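Local coordinates for protein probable M18 family aminopeptidase 1 (Thermotoga maritima, PDB 2GLF) that probably acts as a metal-dependent aminopeptidase of the M18 family, removing residues from the N-termini of peptides with the help of bound metal ions, at residues H342-V354 with I430-A442. Residues are numbered along the deposited sequence; the frame is centred on the assembly and turned at random.
Sequences HNAPKLGYGVALV and ISSKADLFETYVA
D435 and V351 carry most of this contact, with L347 near the carboxylate end of D435. The contact joins the type II beta turn K346-Y349 and the start of strand 351-354 to the end of strand 429-432 and the first turns of the C-terminal helix 433-449. Strand 351-354 belongs to the mixed sheet of the alpha/beta fold of the M18 family. The D435 carboxylate spans two backbone amides of the loop. OD2 accepts from G348 N at 2.7 Å, with the donor 37° out of the carboxylate plane. G350 N comes at OD1 almost in line with its C-O bond, at 2.9 Å, though the N-H is bent (133°). CG lies anti to the carbonyl carbon (chi1 -69°), and this turns the carboxylate to the loop. With an alanine here, the G348 and G350 amides would probably lose this carboxylate acceptor, and the turn with the glycine after it would be held less firmly to the helix. L347 CD1 packs on I430 CG2 at 4.4 Å, an apolar contact. S432 is the N-cap; its OG accepts weak bonds from A434 N and D435 N. Further along, V351 and T439 side chains cross at about a right angle. V351 CG2 packs 3.6 Å from A442 CB, while CG1 sits 3.8 Å from T439 OG1, which itself donates to D435 O.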
loop_
_atom_site.group_PDB
_atom_site.type_symbol
_atom_site.label_atom_id
_atom_site.label_comp_id
_atom_site.label_asym_id
_atom_site.label_seq_id
_atom_site.Cartn_x
_atom_site.Cartn_y
_atom_site.Cartn_z
ATOM N N HIS A 342 5.975 3.964 37.733
ATOM C CA HIS A 342 6.901 4.091 38.854
ATOM C C HIS A 342 7.574 5.467 38.948
ATOM O O HIS A 342 8.289 5.748 39.908
ATOM C CB HIS A 342 7.962 2.984 38.797
ATOM C CG HIS A 342 8.685 2.775 40.094
ATOM N ND1 HIS A 342 8.029 2.501 41.276
ATOM C CD2 HIS A 342 10.006 2.804 40.397
ATOM C CE1 HIS A 342 8.914 2.369 42.250
ATOM N NE2 HIS A 342 10.121 2.548 41.742
ATOM N N ASN A 343 7.339 6.327 37.963
ATOM C CA ASN A 343 7.925 7.671 37.958
ATOM C C ASN A 343 6.917 8.699 37.453
ATOM O O ASN A 343 7.298 9.727 36.886
ATOM C CB ASN A 343 9.179 7.709 37.075
ATOM C CG ASN A 343 10.394 7.090 37.752
ATOM O OD1 ASN A 343 11.103 7.753 38.506
ATOM N ND2 ASN A 343 10.630 5.808 37.494
ATOM N N ALA A 344 5.631 8.409 37.668
ATOM C CA ALA A 344 4.541 9.288 37.245
ATOM C C ALA A 344 3.764 9.816 38.445
ATOM O O ALA A 344 3.539 9.104 39.420
ATOM C CB ALA A 344 3.608 8.537 36.323
ATOM N N PRO A 345 3.336 11.080 38.386
ATOM C CA PRO A 345 2.584 11.660 39.497
ATOM C C PRO A 345 1.121 11.238 39.520
ATOM O O PRO A 345 0.524 10.968 38.474
ATOM C CB PRO A 345 2.736 13.154 39.259
ATOM C CG PRO A 345 2.712 13.234 37.768
ATOM C CD PRO A 345 3.633 12.099 37.366
ATOM N N LYS A 346 0.553 11.188 40.723
ATOM C CA LYS A 346 -0.850 10.831 40.917
ATOM C C LYS A 346 -1.521 12.033 41.586
ATOM O O LYS A 346 -0.893 12.724 42.401
ATOM C CB LYS A 346 -0.970 9.610 41.835
ATOM C CG LYS A 346 -0.221 8.378 41.373
ATOM C CD LYS A 346 -0.898 7.721 40.186
ATOM C CE LYS A 346 -1.112 6.238 40.447
ATOM N NZ LYS A 346 -1.954 6.051 41.655
ATOM N N LEU A 347 -2.787 12.280 41.246
ATOM C CA LEU A 347 -3.536 13.398 41.828
ATOM C C LEU A 347 -3.704 13.263 43.340
ATOM O O LEU A 347 -4.028 12.192 43.843
ATOM C CB LEU A 347 -4.926 13.504 41.195
ATOM C CG LEU A 347 -5.044 13.925 39.733
ATOM C CD1 LEU A 347 -6.484 13.727 39.276
ATOM C CD2 LEU A 347 -4.621 15.374 39.580
ATOM N N GLY A 348 -3.485 14.357 44.059
ATOM C CA GLY A 348 -3.639 14.339 45.502
ATOM C C GLY A 348 -2.498 13.726 46.297
ATOM O O GLY A 348 -2.626 13.518 47.508
ATOM N N TYR A 349 -1.382 13.430 45.636
ATOM C CA TYR A 349 -0.250 12.848 46.342
ATOM C C TYR A 349 0.934 13.794 46.491
ATOM O O TYR A 349 2.087 13.361 46.552
ATOM C CB TYR A 349 0.176 11.531 45.681
ATOM C CG TYR A 349 -0.704 10.377 46.112
ATOM C CD1 TYR A 349 -2.024 10.274 45.669
ATOM C CD2 TYR A 349 -0.249 9.443 47.040
ATOM C CE1 TYR A 349 -2.864 9.273 46.147
ATOM C CE2 TYR A 349 -1.083 8.442 47.523
ATOM C CZ TYR A 349 -2.386 8.364 47.075
ATOM O OH TYR A 349 -3.211 7.383 47.569
ATOM N N GLY A 350 0.631 15.088 46.550
ATOM C CA GLY A 350 1.665 16.086 46.744
ATOM C C GLY A 350 2.151 16.859 45.539
ATOM O O GLY A 350 1.651 16.691 44.429
ATOM N N VAL A 351 3.133 17.723 45.779
ATOM C CA VAL A 351 3.726 18.535 44.731
ATOM C C VAL A 351 4.626 17.610 43.935
ATOM O O VAL A 351 5.240 16.697 44.497
ATOM C CB VAL A 351 4.607 19.657 45.308
ATOM C CG1 VAL A 351 4.797 20.746 44.278
ATOM C CG2 VAL A 351 3.987 20.207 46.566
ATOM N N ALA A 352 4.703 17.844 42.632
ATOM C CA ALA A 352 5.539 17.021 41.779
ATOM C C ALA A 352 6.890 17.669 41.596
ATOM O O ALA A 352 6.985 18.862 41.301
ATOM C CB ALA A 352 4.880 16.820 40.430
ATOM N N LEU A 353 7.936 16.874 41.793
ATOM C CA LEU A 353 9.308 17.335 41.628
ATOM C C LEU A 353 9.784 16.693 40.326
ATOM O O LEU A 353 9.904 15.470 40.232
ATOM C CB LEU A 353 10.158 16.886 42.826
ATOM C CG LEU A 353 11.634 17.284 42.919
ATOM C CD1 LEU A 353 12.079 17.221 44.365
ATOM C CD2 LEU A 353 12.487 16.363 42.057
ATOM N N VAL A 354 10.018 17.526 39.317
ATOM C CA VAL A 354 10.455 17.062 38.002
ATOM C C VAL A 354 11.928 17.373 37.793
ATOM O O VAL A 354 12.307 18.538 37.634
ATOM C CB VAL A 354 9.665 17.759 36.875
ATOM C CG1 VAL A 354 9.876 17.030 35.582
ATOM C CG2 VAL A 354 8.187 17.831 37.226
ATOM N N ILE A 430 -7.935 19.800 34.729
ATOM C CA ILE A 430 -8.294 19.310 36.053
ATOM C C ILE A 430 -7.064 19.192 36.961
ATOM O O ILE A 430 -6.022 18.665 36.555
ATOM C CB ILE A 430 -9.004 17.914 35.954
ATOM C CG1 ILE A 430 -10.507 18.059 36.188
ATOM C CG2 ILE A 430 -8.462 16.959 36.998
ATOM C CD1 ILE A 430 -11.225 18.839 35.147
ATOM N N SER A 431 -7.198 19.690 38.188
ATOM C CA SER A 431 -6.132 19.629 39.182
ATOM C C SER A 431 -6.765 19.242 40.511
ATOM O O SER A 431 -7.981 19.309 40.664
ATOM C CB SER A 431 -5.450 20.988 39.326
ATOM O OG SER A 431 -6.330 21.935 39.905
ATOM N N SER A 432 -5.940 18.839 41.469
ATOM C CA SER A 432 -6.425 18.446 42.789
ATOM C C SER A 432 -6.397 19.628 43.765
ATOM O O SER A 432 -5.461 20.426 43.749
ATOM C CB SER A 432 -5.556 17.311 43.334
ATOM O OG SER A 432 -5.796 17.091 44.709
ATOM N N LYS A 433 -7.423 19.751 44.602
ATOM C CA LYS A 433 -7.460 20.832 45.590
ATOM C C LYS A 433 -6.333 20.616 46.593
ATOM O O LYS A 433 -5.698 21.569 47.042
ATOM C CB LYS A 433 -8.792 20.851 46.347
ATOM C CG LYS A 433 -9.954 21.392 45.561
ATOM C CD LYS A 433 -11.225 21.309 46.369
ATOM C CE LYS A 433 -12.401 21.850 45.581
ATOM N NZ LYS A 433 -13.656 21.790 46.378
ATOM N N ALA A 434 -6.098 19.355 46.947
ATOM C CA ALA A 434 -5.039 19.013 47.891
ATOM C C ALA A 434 -3.662 19.391 47.337
ATOM O O ALA A 434 -2.819 19.914 48.066
ATOM C CB ALA A 434 -5.086 17.518 48.222
ATOM N N ASP A 435 -3.434 19.134 46.052
ATOM C CA ASP A 435 -2.146 19.467 45.458
ATOM C C ASP A 435 -1.989 20.978 45.346
ATOM O O ASP A 435 -0.914 21.528 45.610
ATOM C CB ASP A 435 -1.986 18.813 44.079
ATOM C CG ASP A 435 -1.859 17.293 44.158
ATOM O OD1 ASP A 435 -1.320 16.777 45.160
ATOM O OD2 ASP A 435 -2.283 16.610 43.205
ATOM N N LEU A 436 -3.066 21.651 44.959
ATOM C CA LEU A 436 -3.048 23.100 44.828
ATOM C C LEU A 436 -2.456 23.696 46.110
ATOM O O LEU A 436 -1.509 24.490 46.070
ATOM C CB LEU A 436 -4.478 23.604 44.620
ATOM C CG LEU A 436 -4.801 25.051 44.232
ATOM C CD1 LEU A 436 -5.709 25.644 45.290
ATOM C CD2 LEU A 436 -3.541 25.882 44.063
ATOM N N PHE A 437 -3.013 23.280 47.243
ATOM C CA PHE A 437 -2.588 23.745 48.557
ATOM C C PHE A 437 -1.163 23.338 48.881
ATOM O O PHE A 437 -0.342 24.167 49.276
ATOM C CB PHE A 437 -3.516 23.175 49.627
ATOM C CG PHE A 437 -3.282 23.735 51.009
ATOM C CD1 PHE A 437 -3.608 25.059 51.305
ATOM C CD2 PHE A 437 -2.751 22.934 52.017
ATOM C CE1 PHE A 437 -3.411 25.576 52.580
ATOM C CE2 PHE A 437 -2.548 23.442 53.294
ATOM C CZ PHE A 437 -2.880 24.770 53.577
ATOM N N GLU A 438 -0.866 22.058 48.717
ATOM C CA GLU A 438 0.461 21.576 49.039
ATOM C C GLU A 438 1.555 22.251 48.224
ATOM O O GLU A 438 2.697 22.362 48.677
ATOM C CB GLU A 438 0.535 20.066 48.865
ATOM C CG GLU A 438 1.734 19.456 49.571
ATOM C CD GLU A 438 1.701 19.676 51.073
ATOM O OE1 GLU A 438 2.678 19.304 51.753
ATOM O OE2 GLU A 438 0.696 20.212 51.575
ATOM N N THR A 439 1.214 22.690 47.017
ATOM C CA THR A 439 2.190 23.368 46.173
ATOM C C THR A 439 2.539 24.666 46.878
ATOM O O THR A 439 3.713 25.008 47.038
ATOM C CB THR A 439 1.612 23.670 44.787
ATOM O OG1 THR A 439 1.458 22.441 44.067
ATOM C CG2 THR A 439 2.535 24.604 44.012
ATOM N N TYR A 440 1.497 25.372 47.308
ATOM C CA TYR A 440 1.634 26.628 48.045
ATOM C C TYR A 440 2.528 26.434 49.271
ATOM O O TYR A 440 3.318 27.301 49.621
ATOM C CB TYR A 440 0.253 27.103 48.501
ATOM C CG TYR A 440 0.290 28.042 49.681
ATOM C CD1 TYR A 440 0.771 29.347 49.548
ATOM C CD2 TYR A 440 -0.144 27.621 50.933
ATOM C CE1 TYR A 440 0.816 30.208 50.640
ATOM C CE2 TYR A 440 -0.105 28.471 52.029
ATOM C CZ TYR A 440 0.377 29.761 51.878
ATOM O OH TYR A 440 0.433 30.592 52.973
ATOM N N VAL A 441 2.373 25.295 49.930
ATOM C CA VAL A 441 3.172 24.989 51.102
ATOM C C VAL A 441 4.622 24.776 50.688
ATOM O O VAL A 441 5.535 25.343 51.286
ATOM C CB VAL A 441 2.661 23.728 51.805
ATOM C CG1 VAL A 441 3.539 23.411 53.001
ATOM C CG2 VAL A 441 1.221 23.928 52.238
ATOM N N ALA A 442 4.828 23.960 49.655
ATOM C CA ALA A 442 6.169 23.675 49.155
ATOM C C ALA A 442 6.890 24.959 48.740
ATOM O O ALA A 442 8.024 25.202 49.152
ATOM C CB ALA A 442 6.088 22.708 47.980
#